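Local structure of endoglucanase, glycoside hydrolase family 5 protein (Cytophaga hutchinsonii, 5IHS) at residues Thr49-Gly54 with Phe271-Lys276; Trp79-Val84 with Asp318-Lys323; Thr247-Cys252 with Ile277-Trp282. The protein is an endoglucanase that probably cleaves internal beta-1,4-glucosidic bonds of cellulose in the periplasm. One frame throughout, in Å; residues are numbered along the deposited sequence.

In the fold
The three contacts illustrate how an eight-stranded beta/alpha barrel closes on itself. Each pair of contact centres lies about 12 Å apart. Along the chain come 49-54, 79-84, 247-252, 271-276, 277-282 and 318-323, with 271-276 running straight into 277-282. Interaction 3 pairs the seventh and eighth strands. Interaction 1 places the end of helix 262-274, which connects those strands, against the approach to the first strand, 53-57, and interaction 2 packs the last helix, 311-329, on the approach to the second. Salt bridge D273-K323 ties interaction 1 to interaction 2, and a Y279-D319 hydrogen bond joins 2 to 3. Strands 53-57 and 279-284 adjoin in the closed sheet, and these bonds add links on its outer side.

Interaction 1. Residues Thr49-Gly54 with Phe271-Lys276; sequences TVQLRG and FLDAHK
D273 receives Q51 and R53 through a single carboxylate oxygen, OD1. D273 OD1 accepts from Q51 NE2 at 2.9 Å through its anti lone pair, the one away from OD2, and the bond is bent (146° at the hydrogen). The same amide nitrogen also donates to I277 O. R53 NH2 completes a salt bridge to D273 OD1, also 2.9 Å long; the oxygen lies close to the guanidinium plane, while the arginine meets the carboxylate from above its plane. Q51 spans the distance because its CG is anti to the backbone N (chi1 -174°) and the chain stays extended beyond. The second oxygen, D273 OD2, forms a salt bridge with K323 of the last helix, so both carboxylate oxygens are engaged.

Water adds a second kind of link. One molecule donates to Q51 OE1 and D273 O, and two more lie between the carbonyl oxygens of V50 and K276.

At the outer end T49 CG2 presses against K276 CD at a tight 3.4 Å, the two side chains crossing nearly at right angles, and the Q51 CG methylene lies along the K276 backbone. K276, with positive phi, is the C' residue of the Schellman motif that ends the helix.

In the barrel, helix 262-274 thus lies beside the entry to strand 53-57, with Y279 of strand 279-284 packed against Q51 and D273 and L320 of helix 311-329 against R53.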
# COMPACT_ATOMS: atom_id res chain seq x y z
N THR A 49 6.00 -5.96 17.33
CA THR A 49 6.26 -6.22 15.92
C THR A 49 4.92 -6.14 15.20
O THR A 49 3.96 -6.83 15.58
CB THR A 49 6.94 -7.57 15.70
OG1 THR A 49 8.16 -7.60 16.45
CG2 THR A 49 7.26 -7.78 14.21
N VAL A 50 4.81 -5.26 14.21
CA VAL A 50 3.53 -4.87 13.62
C VAL A 50 3.39 -5.46 12.23
O VAL A 50 4.31 -5.40 11.41
CB VAL A 50 3.40 -3.34 13.58
CG1 VAL A 50 2.09 -2.93 12.94
CG2 VAL A 50 3.50 -2.74 14.97
N GLN A 51 2.20 -6.00 11.96
CA GLN A 51 1.80 -6.44 10.62
C GLN A 51 0.42 -5.86 10.34
O GLN A 51 -0.55 -6.16 11.05
CB GLN A 51 1.76 -7.96 10.52
CG GLN A 51 1.49 -8.44 9.11
CD GLN A 51 1.32 -9.93 9.02
OE1 GLN A 51 1.36 -10.64 10.03
NE2 GLN A 51 1.12 -10.42 7.82
N LEU A 52 0.34 -5.00 9.33
CA LEU A 52 -0.90 -4.35 8.92
C LEU A 52 -1.51 -5.13 7.76
O LEU A 52 -0.80 -5.77 6.97
CB LEU A 52 -0.62 -2.91 8.47
CG LEU A 52 0.04 -2.03 9.53
CD1 LEU A 52 0.34 -0.65 8.96
CD2 LEU A 52 -0.79 -1.92 10.81
N ARG A 53 -2.84 -5.09 7.65
CA ARG A 53 -3.52 -5.69 6.51
C ARG A 53 -4.71 -4.81 6.17
O ARG A 53 -5.42 -4.35 7.07
CB ARG A 53 -4.06 -7.09 6.80
CG ARG A 53 -3.08 -8.09 7.37
CD ARG A 53 -3.85 -9.36 7.76
NE ARG A 53 -2.97 -10.39 8.27
CZ ARG A 53 -2.55 -10.46 9.52
NH1 ARG A 53 -2.98 -9.58 10.43
NH2 ARG A 53 -1.72 -11.43 9.87
N GLY A 54 -4.93 -4.59 4.89
CA GLY A 54 -6.04 -3.76 4.49
C GLY A 54 -6.29 -3.77 3.00
O GLY A 54 -6.03 -4.77 2.31
N PHE A 271 3.03 -17.31 3.66
CA PHE A 271 4.37 -16.74 3.61
C PHE A 271 4.43 -15.36 4.26
O PHE A 271 5.33 -15.07 5.06
CB PHE A 271 4.80 -16.67 2.15
CG PHE A 271 6.11 -15.97 1.92
CD1 PHE A 271 7.31 -16.63 2.13
CD2 PHE A 271 6.15 -14.65 1.47
CE1 PHE A 271 8.52 -15.98 1.92
CE2 PHE A 271 7.35 -14.01 1.26
CZ PHE A 271 8.54 -14.68 1.48
N LEU A 272 3.48 -14.50 3.92
CA LEU A 272 3.49 -13.14 4.45
C LEU A 272 3.32 -13.14 5.96
O LEU A 272 4.02 -12.42 6.68
CB LEU A 272 2.42 -12.28 3.78
CG LEU A 272 2.56 -12.17 2.26
CD1 LEU A 272 1.33 -11.51 1.66
CD2 LEU A 272 3.83 -11.41 1.87
N ASP A 273 2.41 -13.98 6.48
CA ASP A 273 2.22 -14.05 7.92
C ASP A 273 3.46 -14.61 8.61
O ASP A 273 3.82 -14.17 9.70
CB ASP A 273 1.00 -14.90 8.24
CG ASP A 273 -0.32 -14.19 7.94
OD1 ASP A 273 -0.35 -12.95 7.76
OD2 ASP A 273 -1.34 -14.92 7.92
N ALA A 274 4.12 -15.60 7.99
CA ALA A 274 5.32 -16.18 8.59
C ALA A 274 6.40 -15.14 8.80
O ALA A 274 7.20 -15.24 9.74
CB ALA A 274 5.84 -17.32 7.72
N HIS A 275 6.46 -14.13 7.92
CA HIS A 275 7.47 -13.08 7.94
C HIS A 275 6.94 -11.75 8.44
O HIS A 275 7.65 -10.75 8.39
CB HIS A 275 8.10 -12.95 6.55
CG HIS A 275 8.84 -14.17 6.15
ND1 HIS A 275 10.12 -14.43 6.60
CD2 HIS A 275 8.46 -15.26 5.44
CE1 HIS A 275 10.51 -15.60 6.13
NE2 HIS A 275 9.52 -16.12 5.42
N LYS A 276 5.69 -11.72 8.91
CA LYS A 276 5.07 -10.50 9.43
C LYS A 276 5.14 -9.36 8.42
O LYS A 276 5.40 -8.20 8.78
CB LYS A 276 5.67 -10.11 10.79
CG LYS A 276 5.55 -11.23 11.81
CD LYS A 276 6.22 -10.88 13.11
CE LYS A 276 6.11 -12.00 14.15
NZ LYS A 276 6.13 -13.38 13.62
O HOH W 1 4.70 -5.51 8.63
O HOH W 2 6.94 -6.68 10.83
O HOH W 3 1.60 -12.98 11.37

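Interaction 2. Residues Trp79-Val84 with Asp318-Lys323; sequences WKCTVV and DDLRLK
L320 plugs into the backbone turn at W79 and C81 in a mainly apolar contact on the outside of the beta/alpha barrel, where the last helix, 311-329, packs against the link between helix 69-77 and the second strand, 83-89. Here one leucine does most of the work.

The branch that reaches in is CD1. With CG set beside the backbone N (chi1 -70°) and CD1 carried on in an extended line, the methyl arrives between two unlike neighbours: the edge of the W79 indole, 4.0 Å from CE3 to L320 CD1, and the sulfur of C81, 3.9 Å from SG to L320 CD1. Nearer the helix backbone, L320 CB lies only 3.1 Å from W79 O, a close approach of carbon to carbonyl oxygen that leaves the leucine little latitude on this side. R53 and M55 of the first strand also lie here, the former touching L320 and the latter W79 and C81.

K80 follows W79 with positive phi, the first residue to leave the preceding helix. Its side chain sets out toward helix 311-329, then bends at chi2 (-55°), and its ammonium leads away to D77 O. R321 likewise sends NH1 to D78 O. These carbonyls give each positive group its own acceptor, which probably eases the like charges of K80 NZ and R321 NH1, 5.1 Å apart. Closer to the backbones, the aliphatic parts of the two chains cross obliquely, and K80 CG meets R321 CG at 3.9 Å.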
# COMPACT_ATOMS: atom_id res chain seq x y z
N TRP A 79 -14.77 -4.35 7.25
CA TRP A 79 -13.69 -5.15 6.70
C TRP A 79 -12.54 -5.36 7.68
O TRP A 79 -11.65 -6.17 7.40
CB TRP A 79 -13.16 -4.52 5.39
CG TRP A 79 -14.11 -4.63 4.23
CD1 TRP A 79 -15.43 -4.28 4.20
CD2 TRP A 79 -13.80 -5.12 2.92
NE1 TRP A 79 -15.96 -4.53 2.96
CE2 TRP A 79 -14.99 -5.05 2.16
CE3 TRP A 79 -12.64 -5.63 2.33
CZ2 TRP A 79 -15.05 -5.48 0.84
CZ3 TRP A 79 -12.72 -6.06 1.02
CH2 TRP A 79 -13.91 -5.99 0.30
N LYS A 80 -12.50 -4.63 8.79
CA LYS A 80 -11.44 -4.75 9.79
C LYS A 80 -10.07 -4.40 9.20
O LYS A 80 -9.05 -4.96 9.60
CB LYS A 80 -11.43 -6.13 10.46
CG LYS A 80 -12.80 -6.59 10.95
CD LYS A 80 -13.49 -5.62 11.90
CE LYS A 80 -14.83 -6.19 12.36
NZ LYS A 80 -15.59 -5.25 13.21
N CYS A 81 -10.03 -3.44 8.29
CA CYS A 81 -8.75 -2.92 7.81
C CYS A 81 -8.01 -2.18 8.92
O CYS A 81 -8.60 -1.34 9.62
CB CYS A 81 -8.96 -1.94 6.66
SG CYS A 81 -9.52 -2.65 5.13
N THR A 82 -6.71 -2.44 9.03
CA THR A 82 -5.83 -1.63 9.88
C THR A 82 -5.01 -0.63 9.07
O THR A 82 -4.32 0.21 9.67
CB THR A 82 -4.94 -2.52 10.73
OG1 THR A 82 -4.19 -3.38 9.87
CG2 THR A 82 -5.76 -3.34 11.73
N VAL A 83 -5.12 -0.67 7.74
CA VAL A 83 -4.47 0.27 6.85
C VAL A 83 -5.34 0.39 5.60
O VAL A 83 -6.00 -0.57 5.19
CB VAL A 83 -3.02 -0.18 6.52
CG1 VAL A 83 -2.99 -1.56 5.82
CG2 VAL A 83 -2.27 0.86 5.70
N VAL A 84 -5.32 1.57 4.99
CA VAL A 84 -5.94 1.83 3.69
C VAL A 84 -4.92 2.55 2.83
O VAL A 84 -4.13 3.36 3.34
CB VAL A 84 -7.26 2.65 3.83
CG1 VAL A 84 -7.03 4.00 4.51
CG2 VAL A 84 -7.95 2.84 2.49
N ASP A 318 -12.82 -11.81 4.09
CA ASP A 318 -12.83 -12.87 5.09
C ASP A 318 -11.47 -13.00 5.78
O ASP A 318 -11.41 -13.20 7.00
CB ASP A 318 -13.22 -14.20 4.44
CG ASP A 318 -14.71 -14.31 4.09
OD1 ASP A 318 -15.51 -13.43 4.49
OD2 ASP A 318 -15.09 -15.31 3.43
N ASP A 319 -10.38 -12.90 5.01
CA ASP A 319 -9.04 -12.96 5.60
C ASP A 319 -8.80 -11.79 6.56
O ASP A 319 -8.27 -11.98 7.66
CB ASP A 319 -7.98 -13.02 4.49
CG ASP A 319 -6.55 -12.96 5.01
OD1 ASP A 319 -6.04 -14.02 5.44
OD2 ASP A 319 -5.94 -11.85 5.00
N LEU A 320 -9.20 -10.58 6.17
CA LEU A 320 -9.06 -9.42 7.06
C LEU A 320 -9.83 -9.61 8.36
O LEU A 320 -9.32 -9.33 9.45
CB LEU A 320 -9.54 -8.15 6.36
CG LEU A 320 -8.67 -7.65 5.21
CD1 LEU A 320 -9.37 -6.54 4.47
CD2 LEU A 320 -7.33 -7.18 5.71
N ARG A 321 -11.09 -10.04 8.26
CA ARG A 321 -11.90 -10.19 9.46
C ARG A 321 -11.31 -11.25 10.38
O ARG A 321 -11.28 -11.07 11.61
CB ARG A 321 -13.34 -10.52 9.05
CG ARG A 321 -14.07 -9.30 8.50
CD ARG A 321 -15.38 -9.61 7.79
NE ARG A 321 -16.43 -10.20 8.61
CZ ARG A 321 -17.29 -9.51 9.34
NH1 ARG A 321 -17.23 -8.18 9.42
NH2 ARG A 321 -18.22 -10.16 10.02
N LEU A 322 -10.83 -12.34 9.81
CA LEU A 322 -10.26 -13.43 10.60
C LEU A 322 -8.99 -13.00 11.30
O LEU A 322 -8.79 -13.32 12.48
CB LEU A 322 -9.96 -14.58 9.65
CG LEU A 322 -9.26 -15.78 10.25
CD1 LEU A 322 -10.20 -16.48 11.19
CD2 LEU A 322 -8.79 -16.71 9.15
N LYS A 323 -8.10 -12.31 10.60
CA LYS A 323 -6.77 -12.03 11.14
C LYS A 323 -6.69 -10.72 11.90
O LYS A 323 -5.98 -10.63 12.90
CB LYS A 323 -5.76 -12.06 10.02
CG LYS A 323 -5.69 -13.46 9.47
CD LYS A 323 -4.64 -13.62 8.45
CE LYS A 323 -4.55 -15.04 7.96
NZ LYS A 323 -3.83 -15.01 6.68

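Interaction 3. Residues Thr247-Cys252 with Ile277-Trp282; sequences TEYGTC and ISYCNW
Y249 and N281 pair across neighbouring parallel strands, the seventh and eighth of the beta/alpha barrel, joined as a beta-alpha-beta unit through helix 262-274. The tyrosine ring turns back toward the partner strand: its chi1 puts CG between the backbone N and the carbonyl carbon, and N281 CA lies over the ring face as a CH-pi contact, 4.0 Å from the centroid. N281 ND2 lies over the same ring near its rim. Y279 stands beside it with ring planes at 88° and Y249 CE1 meeting Y279 CD1 at 3.6 Å, while the Y249 hydroxyl pairs with Y269 of the connecting helix. Cutting Y249 back to an alanine would probably leave Y269 OH without that partner and open a gap beside Y279 and against N281.

E248 faces the other way, into the barrel. Its carboxylate lies nearly flat on the W282 indole, planes 23° apart, with OE2 over one face; OE1 approaches W282 CE3 to 3.4 Å. R85 binds OE1 and Y222 OE2, so both oxygens have partners that fix the group's rotation. The place of E248 near the C-terminal end of the seventh strand is consistent with the nucleophile position of family 5 hydrolases, and W282 would then line the active site.

Between the two faces runs the backbone pairing. Y249 N donates weakly to C280 O, and beyond the strands one water accepts from T251 N and N281 ND2 and donates to W282 O. W282 N completes the pairing with a nearly straight bond to Y249 O, 2.9 Å long at 174°.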
# COMPACT_ATOMS: atom_id res chain seq x y z
N THR A 247 2.43 -3.48 -0.67
CA THR A 247 1.45 -2.40 -0.74
C THR A 247 0.34 -2.70 -1.73
O THR A 247 -0.66 -1.99 -1.73
CB THR A 247 2.11 -1.06 -1.08
OG1 THR A 247 2.72 -1.16 -2.36
CG2 THR A 247 3.14 -0.64 -0.02
N GLU A 248 0.50 -3.74 -2.56
CA GLU A 248 -0.54 -4.13 -3.50
C GLU A 248 -0.38 -5.60 -3.83
O GLU A 248 0.72 -6.05 -4.20
CB GLU A 248 -0.43 -3.30 -4.78
CG GLU A 248 -1.64 -3.40 -5.67
CD GLU A 248 -1.43 -2.68 -6.99
OE1 GLU A 248 -1.14 -1.46 -6.98
OE2 GLU A 248 -1.54 -3.37 -8.04
N TYR A 249 -1.48 -6.35 -3.76
CA TYR A 249 -1.52 -7.70 -4.30
C TYR A 249 -2.92 -7.96 -4.81
O TYR A 249 -3.90 -7.37 -4.34
CB TYR A 249 -1.10 -8.78 -3.26
CG TYR A 249 -2.18 -9.02 -2.23
CD1 TYR A 249 -2.30 -8.20 -1.12
CD2 TYR A 249 -3.10 -10.06 -2.37
CE1 TYR A 249 -3.32 -8.37 -0.19
CE2 TYR A 249 -4.12 -10.25 -1.44
CZ TYR A 249 -4.23 -9.39 -0.36
OH TYR A 249 -5.26 -9.59 0.52
N GLY A 250 -3.04 -8.89 -5.75
CA GLY A 250 -4.32 -9.36 -6.22
C GLY A 250 -4.59 -10.80 -5.82
O GLY A 250 -3.79 -11.46 -5.16
N THR A 251 -5.74 -11.29 -6.27
CA THR A 251 -6.12 -12.69 -6.12
C THR A 251 -6.12 -13.44 -7.45
O THR A 251 -6.52 -14.61 -7.50
CB THR A 251 -7.51 -12.79 -5.50
OG1 THR A 251 -8.43 -12.15 -6.39
CG2 THR A 251 -7.57 -12.16 -4.11
N CYS A 252 -5.67 -12.80 -8.53
CA CYS A 252 -5.90 -13.29 -9.88
C CYS A 252 -4.61 -13.12 -10.67
O CYS A 252 -3.53 -12.90 -10.12
CB CYS A 252 -7.10 -12.55 -10.48
SG CYS A 252 -6.93 -10.77 -10.49
N ILE A 277 4.86 -9.67 7.15
CA ILE A 277 4.85 -8.69 6.07
C ILE A 277 3.44 -8.14 5.89
O ILE A 277 2.48 -8.90 5.73
CB ILE A 277 5.37 -9.32 4.76
CG1 ILE A 277 6.82 -9.77 4.94
CG2 ILE A 277 5.24 -8.32 3.61
CD1 ILE A 277 7.38 -10.59 3.76
N SER A 278 3.32 -6.82 5.93
CA SER A 278 2.03 -6.17 5.77
C SER A 278 1.55 -6.28 4.32
O SER A 278 2.35 -6.34 3.38
CB SER A 278 2.16 -4.69 6.14
OG SER A 278 2.44 -4.50 7.53
N TYR A 279 0.22 -6.26 4.15
CA TYR A 279 -0.35 -6.46 2.82
C TYR A 279 -1.67 -5.72 2.60
O TYR A 279 -2.50 -5.62 3.50
CB TYR A 279 -0.47 -7.95 2.48
CG TYR A 279 -1.24 -8.89 3.40
CD1 TYR A 279 -2.63 -8.97 3.34
CD2 TYR A 279 -0.58 -9.79 4.22
CE1 TYR A 279 -3.33 -9.89 4.09
CE2 TYR A 279 -1.28 -10.73 4.97
CZ TYR A 279 -2.66 -10.78 4.89
OH TYR A 279 -3.32 -11.74 5.64
N CYS A 280 -1.83 -5.15 1.39
CA CYS A 280 -3.06 -4.47 0.98
C CYS A 280 -3.52 -4.99 -0.37
O CYS A 280 -2.72 -5.07 -1.31
CB CYS A 280 -2.85 -2.96 0.81
SG CYS A 280 -2.50 -2.05 2.30
N ASN A 281 -4.81 -5.31 -0.47
CA ASN A 281 -5.38 -5.89 -1.69
C ASN A 281 -5.86 -4.83 -2.68
O ASN A 281 -6.48 -3.83 -2.30
CB ASN A 281 -6.55 -6.79 -1.33
CG ASN A 281 -7.27 -7.35 -2.55
OD1 ASN A 281 -8.41 -6.99 -2.83
ND2 ASN A 281 -6.60 -8.24 -3.27
N TRP A 282 -5.61 -5.11 -3.95
CA TRP A 282 -6.12 -4.33 -5.08
C TRP A 282 -7.39 -5.01 -5.60
O TRP A 282 -7.29 -6.16 -6.08
CB TRP A 282 -5.06 -4.32 -6.17
CG TRP A 282 -5.35 -3.47 -7.37
CD1 TRP A 282 -5.91 -3.87 -8.54
CD2 TRP A 282 -5.07 -2.07 -7.51
NE1 TRP A 282 -5.99 -2.81 -9.41
CE2 TRP A 282 -5.48 -1.69 -8.80
CE3 TRP A 282 -4.52 -1.10 -6.66
CZ2 TRP A 282 -5.34 -0.39 -9.28
CZ3 TRP A 282 -4.39 0.20 -7.14
CH2 TRP A 282 -4.78 0.53 -8.44
O HOH W 4 -7.63 -8.90 -6.12